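Local coordinates for protein alpha-fucosidase (Bifidobacterium bifidum, PDB 2EAB) that probably hydrolyses alpha-1,2-linked L-fucose as a glycoside hydrolase of family 95, this chain being the catalytic part of a longer, calcium-binding protein, at residues P187-V192 against A305-D310; K247-N252 against D310-G315. All coordinates share one frame; numbering follows the deposited sequence.

Contact 1: P187-V192 against A305-D310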
# COMPACT_ATOMS: atom_id res chain seq x y z
N PRO A 187 -18.95 9.35 4.76
CA PRO A 187 -19.61 10.56 5.28
C PRO A 187 -20.40 10.38 6.57
O PRO A 187 -20.37 11.25 7.43
CB PRO A 187 -20.56 10.96 4.14
CG PRO A 187 -19.94 10.41 2.93
CD PRO A 187 -19.31 9.11 3.35
N ASP A 188 -21.11 9.26 6.70
CA ASP A 188 -21.93 9.01 7.88
C ASP A 188 -21.32 8.00 8.85
O ASP A 188 -21.93 7.65 9.86
CB ASP A 188 -23.36 8.64 7.47
CG ASP A 188 -24.13 9.84 6.94
OD1 ASP A 188 -24.28 10.82 7.70
OD2 ASP A 188 -24.56 9.81 5.77
N ASN A 189 -20.10 7.57 8.52
CA ASN A 189 -19.29 6.74 9.42
C ASN A 189 -20.01 5.51 9.95
O ASN A 189 -19.95 5.20 11.15
CB ASN A 189 -18.73 7.59 10.56
CG ASN A 189 -17.58 6.92 11.26
OD1 ASN A 189 -16.86 6.13 10.64
ND2 ASN A 189 -17.40 7.20 12.54
N VAL A 190 -20.70 4.80 9.06
CA VAL A 190 -21.63 3.77 9.48
C VAL A 190 -21.74 2.68 8.43
O VAL A 190 -21.65 2.95 7.23
CB VAL A 190 -23.03 4.39 9.82
CG1 VAL A 190 -23.73 4.92 8.56
CG2 VAL A 190 -23.91 3.39 10.57
N MET A 191 -21.91 1.45 8.89
CA MET A 191 -22.17 0.32 8.02
C MET A 191 -23.68 0.10 7.94
O MET A 191 -24.38 0.19 8.95
CB MET A 191 -21.46 -0.93 8.56
CG MET A 191 -21.69 -2.20 7.75
SD MET A 191 -20.77 -3.61 8.39
CE MET A 191 -19.08 -3.12 8.04
N VAL A 192 -24.16 -0.17 6.74
CA VAL A 192 -25.58 -0.35 6.48
C VAL A 192 -25.81 -1.73 5.89
O VAL A 192 -25.10 -2.14 4.98
CB VAL A 192 -26.12 0.76 5.53
CG1 VAL A 192 -27.56 0.49 5.12
CG2 VAL A 192 -26.01 2.13 6.19
N ALA A 305 -23.20 5.07 19.94
CA ALA A 305 -24.66 5.17 19.91
C ALA A 305 -25.13 6.33 19.04
O ALA A 305 -26.11 6.20 18.30
CB ALA A 305 -25.21 5.31 21.33
N LYS A 306 -24.43 7.45 19.12
CA LYS A 306 -24.79 8.64 18.35
C LYS A 306 -24.56 8.42 16.85
O LYS A 306 -25.29 8.97 16.03
CB LYS A 306 -24.02 9.86 18.85
CG LYS A 306 -24.53 11.19 18.31
CD LYS A 306 -23.73 12.35 18.87
CE LYS A 306 -24.29 13.69 18.41
NZ LYS A 306 -24.11 13.89 16.94
N VAL A 307 -23.54 7.63 16.50
CA VAL A 307 -23.28 7.32 15.09
C VAL A 307 -24.49 6.62 14.48
O VAL A 307 -24.99 7.04 13.43
CB VAL A 307 -22.02 6.45 14.89
CG1 VAL A 307 -21.88 6.04 13.43
CG2 VAL A 307 -20.77 7.20 15.35
N VAL A 308 -24.98 5.56 15.13
CA VAL A 308 -26.11 4.81 14.58
C VAL A 308 -27.42 5.61 14.63
O VAL A 308 -28.23 5.52 13.71
CB VAL A 308 -26.28 3.38 15.20
CG1 VAL A 308 -25.10 2.49 14.82
CG2 VAL A 308 -26.44 3.43 16.72
N GLN A 309 -27.60 6.40 15.69
CA GLN A 309 -28.80 7.23 15.81
C GLN A 309 -28.82 8.33 14.75
O GLN A 309 -29.86 8.54 14.10
CB GLN A 309 -28.94 7.83 17.21
CG GLN A 309 -30.29 8.51 17.46
CD GLN A 309 -31.46 7.54 17.39
OE1 GLN A 309 -31.49 6.55 18.11
NE2 GLN A 309 -32.42 7.82 16.52
N ASP A 310 -27.70 9.02 14.56
CA ASP A 310 -27.60 10.06 13.53
C ASP A 310 -27.89 9.51 12.14
O ASP A 310 -28.57 10.16 11.34
CB ASP A 310 -26.22 10.73 13.54
CG ASP A 310 -26.04 11.71 14.69
OD1 ASP A 310 -27.03 12.11 15.34
OD2 ASP A 310 -24.88 12.11 14.94
O HOH W 1 -23.73 8.65 11.61
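Val-307 reaches from helix 297-314 to the backbone at the start of strand 190-197, and one of its methyls, CG1, carries the contact. CG1, anti to the backbone N (chi1 175°), presses against the carbonyl oxygen of Asn-189, with 3.1 Å between Val-307 CG1 and Asn-189 O, a close approach for a methyl group and an oxygen. The same methyl lies 3.9 Å from Asp-188 O and 4.1 Å from Val-190 CB; one branch thus reaches both the turn carbonyls and the first residue of the strand. CG2 is the branch nearer ND2 of Asn-189, though loosely, Asn-189 ND2 to Val-307 CG2 4.4 Å. The CB of Val-190 points toward the helix and is the atom that meets Val-307 CG1. The two valines are the nearest backbone pair, their CA atoms 6.8 Å apart.

A water supplies the polar link. It donates to Asp-188 O and to Val-307 O, each at 2.7 Å from the water oxygen, and thereby ties the turn to a helix carbonyl beside the methyl contact. The carboxylate of Asp-188 has a different partner, Lys-314 near the end of the same helix. Within the helix, Lys-306 NZ forms a salt bridge with Asp-310 OD2 at 2.8 Å, on the syn lone pair of OD2.

Opposite Ser-185 the chain places two residues, Asn-189 and Val-190, a G1 beta bulge in which Asn-189 takes the positive phi (52°). The contact is helix-on-sheet packing at this bulged end of the hairpin between strands 176-185 and 190-197, in the large antiparallel sheet of the N-terminal beta domain.

Contact 2: K247-N252 against D310-G315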
# COMPACT_ATOMS: atom_id res chain seq x y z
N LYS A 247 -28.20 -1.13 15.26
CA LYS A 247 -29.53 -0.56 15.42
C LYS A 247 -30.42 -1.09 14.30
O LYS A 247 -30.10 -0.92 13.12
CB LYS A 247 -29.45 0.97 15.38
CG LYS A 247 -30.77 1.69 15.61
CD LYS A 247 -30.58 3.19 15.48
CE LYS A 247 -31.86 3.95 15.79
NZ LYS A 247 -32.26 3.85 17.22
N VAL A 248 -31.51 -1.75 14.67
CA VAL A 248 -32.41 -2.39 13.72
C VAL A 248 -33.65 -1.52 13.50
O VAL A 248 -34.42 -1.27 14.44
CB VAL A 248 -32.82 -3.81 14.20
CG1 VAL A 248 -33.70 -4.49 13.17
CG2 VAL A 248 -31.59 -4.66 14.48
N VAL A 249 -33.84 -1.06 12.26
CA VAL A 249 -34.95 -0.18 11.93
C VAL A 249 -35.92 -0.85 10.95
O VAL A 249 -35.58 -1.09 9.79
CB VAL A 249 -34.46 1.19 11.36
CG1 VAL A 249 -35.63 2.15 11.16
CG2 VAL A 249 -33.42 1.81 12.28
N LEU A 250 -37.12 -1.15 11.44
CA LEU A 250 -38.17 -1.76 10.62
C LEU A 250 -38.82 -0.72 9.72
O LEU A 250 -39.13 0.38 10.18
CB LEU A 250 -39.26 -2.39 11.51
CG LEU A 250 -38.91 -3.43 12.58
CD1 LEU A 250 -40.10 -3.65 13.49
CD2 LEU A 250 -38.48 -4.74 11.95
N ASP A 251 -39.03 -1.07 8.46
CA ASP A 251 -39.78 -0.22 7.53
C ASP A 251 -41.20 -0.01 8.02
O ASP A 251 -41.89 -0.98 8.37
CB ASP A 251 -39.81 -0.84 6.13
CG ASP A 251 -38.64 -0.40 5.27
OD1 ASP A 251 -37.58 -0.04 5.82
OD2 ASP A 251 -38.79 -0.43 4.03
N ASN A 252 -41.63 1.25 8.04
CA ASN A 252 -43.01 1.64 8.39
C ASN A 252 -43.49 1.09 9.74
O ASN A 252 -44.69 1.05 10.01
CB ASN A 252 -43.99 1.24 7.27
CG ASN A 252 -43.52 1.67 5.89
OD1 ASN A 252 -43.27 2.86 5.65
ND2 ASN A 252 -43.39 0.71 4.98
N ASP A 310 -27.70 9.02 14.56
CA ASP A 310 -27.60 10.06 13.53
C ASP A 310 -27.89 9.51 12.14
O ASP A 310 -28.57 10.16 11.34
CB ASP A 310 -26.22 10.73 13.54
CG ASP A 310 -26.04 11.71 14.69
OD1 ASP A 310 -27.03 12.11 15.34
OD2 ASP A 310 -24.88 12.11 14.94
N ALA A 311 -27.38 8.31 11.86
CA ALA A 311 -27.60 7.65 10.58
C ALA A 311 -29.07 7.30 10.38
O ALA A 311 -29.65 7.59 9.32
CB ALA A 311 -26.72 6.42 10.46
N ALA A 312 -29.68 6.68 11.39
CA ALA A 312 -31.09 6.32 11.35
C ALA A 312 -31.98 7.54 11.15
O ALA A 312 -32.96 7.49 10.41
CB ALA A 312 -31.48 5.57 12.61
N ASN A 313 -31.61 8.64 11.81
CA ASN A 313 -32.34 9.90 11.68
C ASN A 313 -32.33 10.44 10.26
O ASN A 313 -33.34 10.97 9.78
CB ASN A 313 -31.80 10.95 12.66
CG ASN A 313 -32.15 10.65 14.11
OD1 ASN A 313 -32.91 9.72 14.41
ND2 ASN A 313 -31.59 11.43 15.02
N LYS A 314 -31.19 10.30 9.58
CA LYS A 314 -31.08 10.68 8.17
C LYS A 314 -31.88 9.75 7.26
O LYS A 314 -32.47 10.19 6.28
CB LYS A 314 -29.61 10.71 7.73
CG LYS A 314 -28.87 11.93 8.22
CD LYS A 314 -27.49 12.05 7.60
CE LYS A 314 -26.73 13.21 8.21
NZ LYS A 314 -25.37 13.38 7.64
N GLY A 315 -31.89 8.46 7.60
CA GLY A 315 -32.66 7.47 6.86
C GLY A 315 -31.87 6.81 5.75
O GLY A 315 -30.89 7.36 5.25
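Helix-on-sheet packing joins the last turn of helix 297-314 to strand 241-250, in the large antiparallel sheet of the N-terminal beta domain. Ala-312 is the helix residue that makes the contact, its CB pointing toward the strand. Val-249 and Lys-247, two positions apart, turn their side chains to the same face of the sheet and meet that methyl. Val-249 touches it with one branch, CG2 to Ala-312 CB 4.2 Å, while the CA atoms of the two residues are 7.6 Å apart.

Lys-247 makes the closer approach with the aliphatic part of its chain. CG lies anti to the backbone N (chi1 -177°) and the chain runs extended as far as CE, which carries the methylenes out to the helix; the bend at chi4 (67°) then turns NZ aside. The ammonium group has its own partners, a salt bridge to Asp-227 and a probable hydrogen bond to Gln-309 on the preceding helical turn. At the interface itself, the Ala-312 methyl rests on two successive methylenes, with Ala-312 CB 3.8 Å from Lys-247 CD and 3.6 Å from Lys-247 CE.

In the fold
Helix 297-314 lies on one sheet in both contacts, over the hairpin turn and the start of strand 190-197 in contact 1 and over strand 241-250 in contact 2, two strands flanking 273-282. Both interfaces are partly buried, with one buried residue each, Val-190 and Lys-247. Contact 1 is the larger, 155 against 83 Å², and mixes a methyl on backbone carbonyls with a water bridge; contact 2 is aliphatic throughout and farther from the chain centre. Their centres are 10 Å apart and they interlock: Val-308 O lies 3.7 Å from Lys-247 CD, and Ala-311 CB packs on Val-190 CG1. Contact 1 approaches the calcium region, with Asn-189 about 8 Å from Glu-77 between side chains; contact 2 is remote from it.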